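Local atomic coordinates of peptide ABC transporter, peptide-binding protein (PDB entry 2D5W), a protein that binds oligopeptides, here a pentapeptide, and probably serves as the solute-binding component of an ABC peptide importer. Residues A20-L24 with R25-N29; K369-D373 with L374-E378. All coordinates share one frame; numbering follows the deposited sequence.

Contact 1: A20-L24 with R25-N29; sequences AGDFL and RVISN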
loop_
_atom_site.group_PDB
_atom_site.type_symbol
_atom_site.label_atom_id
_atom_site.label_comp_id
_atom_site.label_asym_id
_atom_site.label_seq_id
_atom_site.Cartn_x
_atom_site.Cartn_y
_atom_site.Cartn_z
ATOM N N ALA A 20 4.302 -8.078 11.865
ATOM C CA ALA A 20 4.800 -7.453 13.089
ATOM C C ALA A 20 6.237 -6.946 13.168
ATOM O O ALA A 20 6.455 -5.766 13.448
ATOM C CB ALA A 20 4.523 -8.392 14.272
ATOM N N GLY A 21 7.207 -7.826 12.954
ATOM C CA GLY A 21 8.605 -7.429 13.048
ATOM C C GLY A 21 9.164 -6.624 11.890
ATOM O O GLY A 21 10.187 -5.953 12.036
ATOM N N ASP A 22 8.498 -6.693 10.743
ATOM C CA ASP A 22 8.911 -5.979 9.527
ATOM C C ASP A 22 8.326 -4.568 9.623
ATOM O O ASP A 22 7.583 -4.124 8.743
ATOM C CB ASP A 22 8.344 -6.747 8.321
ATOM C CG ASP A 22 8.703 -6.131 6.984
ATOM O OD1 ASP A 22 9.841 -5.651 6.809
ATOM O OD2 ASP A 22 7.834 -6.162 6.086
ATOM N N PHE A 23 8.699 -3.853 10.684
ATOM C CA PHE A 23 8.132 -2.537 10.949
ATOM C C PHE A 23 8.430 -1.394 9.992
ATOM O O PHE A 23 7.763 -0.362 10.051
ATOM C CB PHE A 23 8.384 -2.132 12.419
ATOM C CG PHE A 23 9.820 -1.843 12.762
ATOM C CD1 PHE A 23 10.382 -0.605 12.469
ATOM C CD2 PHE A 23 10.587 -2.781 13.444
ATOM C CE1 PHE A 23 11.687 -0.303 12.853
ATOM C CE2 PHE A 23 11.896 -2.486 13.833
ATOM C CZ PHE A 23 12.443 -1.243 13.538
ATOM N N LEU A 24 9.411 -1.564 9.111
ATOM C CA LEU A 24 9.690 -0.537 8.110
ATOM C C LEU A 24 9.059 -0.987 6.789
ATOM O O LEU A 24 9.156 -0.299 5.774
ATOM C CB LEU A 24 11.195 -0.317 7.938
ATOM C CG LEU A 24 11.902 0.356 9.121
ATOM C CD1 LEU A 24 13.373 0.545 8.788
ATOM C CD2 LEU A 24 11.248 1.696 9.440
ATOM N N ARG A 25 8.412 -2.150 6.815
ATOM C CA ARG A 25 7.717 -2.703 5.654
ATOM C C ARG A 25 8.617 -2.931 4.449
ATOM O O ARG A 25 8.168 -2.832 3.301
ATOM C CB ARG A 25 6.551 -1.783 5.271
ATOM C CG ARG A 25 5.606 -1.523 6.437
ATOM C CD ARG A 25 4.554 -0.477 6.116
ATOM N NE ARG A 25 3.657 -0.269 7.249
ATOM C CZ ARG A 25 2.645 0.593 7.259
ATOM N NH1 ARG A 25 2.394 1.341 6.193
ATOM N NH2 ARG A 25 1.879 0.704 8.337
ATOM N N VAL A 26 9.878 -3.269 4.705
ATOM C CA VAL A 26 10.821 -3.491 3.619
ATOM C C VAL A 26 10.677 -4.865 2.970
ATOM O O VAL A 26 11.016 -5.027 1.799
ATOM C CB VAL A 26 12.284 -3.291 4.083
ATOM C CG1 VAL A 26 12.435 -1.921 4.734
ATOM C CG2 VAL A 26 12.693 -4.393 5.040
ATOM N N ILE A 27 10.179 -5.851 3.718
ATOM C CA ILE A 27 9.981 -7.189 3.162
ATOM C C ILE A 27 8.604 -7.246 2.506
ATOM O O ILE A 27 8.455 -7.764 1.399
ATOM C CB ILE A 27 10.086 -8.280 4.244
ATOM C CG1 ILE A 27 11.493 -8.263 4.849
ATOM C CG2 ILE A 27 9.776 -9.648 3.640
ATOM C CD1 ILE A 27 11.745 -9.330 5.887
ATOM N N SER A 28 7.598 -6.721 3.197
ATOM C CA SER A 28 6.247 -6.674 2.657
ATOM C C SER A 28 5.551 -5.381 3.025
ATOM O O SER A 28 5.554 -4.963 4.187
ATOM C CB SER A 28 5.386 -7.827 3.164
ATOM O OG SER A 28 4.040 -7.607 2.765
ATOM N N ASN A 29 4.951 -4.754 2.024
ATOM C CA ASN A 29 4.202 -3.534 2.232
ATOM C C ASN A 29 2.759 -3.791 1.779
ATOM O O ASN A 29 2.041 -2.877 1.387
ATOM C CB ASN A 29 4.829 -2.381 1.448
ATOM C CG ASN A 29 4.198 -1.053 1.782
ATOM O OD1 ASN A 29 3.856 -0.792 2.933
ATOM N ND2 ASN A 29 4.052 -0.198 0.777
HETATM O O HOH W 1 4.938 -0.478 9.958
#
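The carboxylate of D22 reaches across the turn to the backbone of I27 and S28. This is a local contact, made within the loop between strand 7-12 and helix 31-40. OD1 of D22 accepts from I27 N at 3.1 Å. D22 OD2 accepts from S28 N at 3.0 Å. The two bonds are fairly straight, at 165° and 161°, and both oxygens are met on their syn sides, with the donors a little out of the carboxylate plane. I27 N also bonds weakly to D22 OD2. CG of D22 stands anti to its backbone N (chi1 -179°), which carries both oxygens over to these amides. I27 crosses the D22 side chain at a slant and packs its carbons beside the charged group, with I27 CB 3.6 Å from D22 OD2.

The backbone closes the turn itself. R25 N donates to D22 O at 2.9 Å, the bond of a type I beta turn from D22 to R25.

The apolar contact is a single pair. L24 CB meets V26 CG1 at 3.8 Å. Beyond the loop, V26 and I27 pack on F193 of helix 182-194, and L24 packs on Y107 and V110 of helix 101-112.

One water also joins the two halves. It donates to F23 O at 2.8 Å and accepts a weak bond from R25 NE. The extended R25 chain carries NE out to this water. R25 also packs against a basic side chain of the bound peptide, and N29 against the peptide backbone.

K33 forms a salt bridge with OD2 of D22 and donates to S28 O. The buried carboxylate is therefore met by two backbone N-H groups and a lysine, a setting that probably keeps it ionised and holds this loop in shape beside the peptide.

Contact 2: K369-D373 with L374-E378; sequences KYEFD and LKKAE
OD1 of D373 accepts from two backbone amides at the start of helix 374-383. D373 is the N-cap residue of that helix. K376 N donates to D373 OD1 at 3.1 Å, with an angle of 156°. It comes from above the carboxylate plane. K375 N lies 2.9 Å from D373 OD1, but that bond is weak, because its angle is only 119°. With chi1 at -171° the D373 carboxylate swings away from the residue's own N and over the first helical turn. The negative group sits by the helix N terminus, where the helix dipole would probably stabilise it.

The backbone of D373 takes part as well. D373 O accepts from A377 N at 3.2 Å.

E371 and K376 form a salt bridge across the cap. K376 NZ donates to E371 OE2 at 2.7 Å, on the syn lone pair. The lysine is stretched out beyond CG, and its chain runs past the D373 carboxylate on the way, with K376 CG 3.6 Å from D373 OD2. E371 folds to meet it, with a bend at chi2. The two side chains cross at about a right angle. Both residues are exposed, so this bridge lies at the surface.

F372 and L374 make the apolar part. F372 also touches D428 and N336, and L374 touches K431 of helix 416-431. H333 of helix 325-333 receives both K376 and A377. Its ND1 is hydrogen-bonded to E371 O, and its backbone to that of D373. The cap is thus joined to the neighbouring helix 325-333. In the apolar pair, L374 CD2 meets the F372 ring obliquely, 3.8 Å from F372 CE1.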
loop_
_atom_site.group_PDB
_atom_site.type_symbol
_atom_site.label_atom_id
_atom_site.label_comp_id
_atom_site.label_asym_id
_atom_site.label_seq_id
_atom_site.Cartn_x
_atom_site.Cartn_y
_atom_site.Cartn_z
ATOM N N LYS A 369 -5.707 10.975 -23.121
ATOM C CA LYS A 369 -6.395 9.694 -22.986
ATOM C C LYS A 369 -6.101 8.790 -24.179
ATOM O O LYS A 369 -6.016 9.255 -25.320
ATOM C CB LYS A 369 -7.907 9.906 -22.884
ATOM C CG LYS A 369 -8.354 10.747 -21.699
ATOM C CD LYS A 369 -9.866 10.912 -21.701
ATOM C CE LYS A 369 -10.330 11.808 -20.564
ATOM N NZ LYS A 369 -11.805 12.004 -20.585
ATOM N N TYR A 370 -5.956 7.497 -23.913
ATOM C CA TYR A 370 -5.678 6.521 -24.958
ATOM C C TYR A 370 -6.884 5.616 -25.156
ATOM O O TYR A 370 -7.073 4.638 -24.431
ATOM C CB TYR A 370 -4.454 5.695 -24.575
ATOM C CG TYR A 370 -3.192 6.517 -24.474
ATOM C CD1 TYR A 370 -2.321 6.628 -25.557
ATOM C CD2 TYR A 370 -2.874 7.200 -23.300
ATOM C CE1 TYR A 370 -1.164 7.391 -25.474
ATOM C CE2 TYR A 370 -1.717 7.969 -23.204
ATOM C CZ TYR A 370 -0.866 8.059 -24.294
ATOM O OH TYR A 370 0.288 8.800 -24.201
ATOM N N GLU A 371 -7.697 5.945 -26.151
ATOM C CA GLU A 371 -8.894 5.169 -26.433
ATOM C C GLU A 371 -8.556 3.807 -27.030
ATOM O O GLU A 371 -7.459 3.596 -27.544
ATOM C CB GLU A 371 -9.814 5.939 -27.393
ATOM C CG GLU A 371 -9.378 5.931 -28.861
ATOM C CD GLU A 371 -8.264 6.911 -29.187
ATOM O OE1 GLU A 371 -7.671 7.503 -28.260
ATOM O OE2 GLU A 371 -7.976 7.089 -30.390
ATOM N N PHE A 372 -9.505 2.883 -26.944
ATOM C CA PHE A 372 -9.319 1.554 -27.504
ATOM C C PHE A 372 -9.332 1.679 -29.025
ATOM O O PHE A 372 -10.336 2.081 -29.611
ATOM C CB PHE A 372 -10.448 0.632 -27.043
ATOM C CG PHE A 372 -10.374 -0.751 -27.622
ATOM C CD1 PHE A 372 -9.243 -1.537 -27.436
ATOM C CD2 PHE A 372 -11.435 -1.268 -28.355
ATOM C CE1 PHE A 372 -9.169 -2.819 -27.973
ATOM C CE2 PHE A 372 -11.371 -2.550 -28.896
ATOM C CZ PHE A 372 -10.236 -3.326 -28.706
ATOM N N ASP A 373 -8.209 1.351 -29.655
ATOM C CA ASP A 373 -8.090 1.431 -31.110
ATOM C C ASP A 373 -6.952 0.528 -31.566
ATOM O O ASP A 373 -5.779 0.905 -31.500
ATOM C CB ASP A 373 -7.795 2.868 -31.541
ATOM C CG ASP A 373 -7.874 3.056 -33.046
ATOM O OD1 ASP A 373 -7.521 2.119 -33.790
ATOM O OD2 ASP A 373 -8.282 4.151 -33.484
ATOM N N LEU A 374 -7.301 -0.662 -32.037
ATOM C CA LEU A 374 -6.297 -1.613 -32.486
ATOM C C LEU A 374 -5.502 -1.112 -33.687
ATOM O O LEU A 374 -4.340 -1.471 -33.856
ATOM C CB LEU A 374 -6.954 -2.958 -32.807
ATOM C CG LEU A 374 -7.610 -3.657 -31.611
ATOM C CD1 LEU A 374 -8.210 -4.979 -32.059
ATOM C CD2 LEU A 374 -6.581 -3.889 -30.514
ATOM N N LYS A 375 -6.120 -0.280 -34.518
ATOM C CA LYS A 375 -5.425 0.254 -35.683
ATOM C C LYS A 375 -4.256 1.132 -35.248
ATOM O O LYS A 375 -3.163 1.047 -35.811
ATOM C CB LYS A 375 -6.383 1.066 -36.558
ATOM C CG LYS A 375 -7.451 0.231 -37.244
ATOM C CD LYS A 375 -8.359 1.090 -38.113
ATOM C CE LYS A 375 -7.578 1.796 -39.214
ATOM N NZ LYS A 375 -6.898 0.832 -40.124
ATOM N N LYS A 376 -4.486 1.974 -34.245
ATOM C CA LYS A 376 -3.428 2.846 -33.748
ATOM C C LYS A 376 -2.310 2.015 -33.128
ATOM O O LYS A 376 -1.131 2.316 -33.305
ATOM C CB LYS A 376 -3.976 3.836 -32.716
ATOM C CG LYS A 376 -4.775 4.977 -33.322
ATOM C CD LYS A 376 -5.110 6.034 -32.280
ATOM C CE LYS A 376 -5.814 7.223 -32.912
ATOM N NZ LYS A 376 -6.108 8.286 -31.912
ATOM N N ALA A 377 -2.682 0.966 -32.402
ATOM C CA ALA A 377 -1.694 0.096 -31.774
ATOM C C ALA A 377 -0.826 -0.559 -32.846
ATOM O O ALA A 377 0.398 -0.587 -32.735
ATOM C CB ALA A 377 -2.388 -0.974 -30.933
ATOM N N GLU A 378 -1.473 -1.075 -33.887
ATOM C CA GLU A 378 -0.773 -1.733 -34.986
ATOM C C GLU A 378 0.220 -0.801 -35.680
ATOM O O GLU A 378 1.344 -1.201 -35.996
ATOM C CB GLU A 378 -1.789 -2.258 -36.004
ATOM C CG GLU A 378 -1.176 -2.944 -37.216
ATOM C CD GLU A 378 -2.226 -3.473 -38.177
ATOM O OE1 GLU A 378 -1.848 -4.056 -39.213
ATOM O OE2 GLU A 378 -3.432 -3.306 -37.893
#

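From the N terminus, the chain leaves strand 7-12, and contact 1 closes a turn in the loop before helix 31-40. Residues 20-29 are set in the interior, against helices 101-112 and 182-194, and R25 and N29 of this stretch touch the bound peptide. Much later, after helix 337-345, the chain comes to contact 2, where residues 369-373 lead into helix 374-383 near helices 325-333 and 416-431. The contacts follow one another in series and neither nests nor crosses. The centres of contact 1 and contact 2 are about 40 Å apart, and the nearest atoms of contact 1 and contact 2 are about 26 Å apart. Contact 1 is buried and contact 2 lies at the surface, far from the centre of the chain.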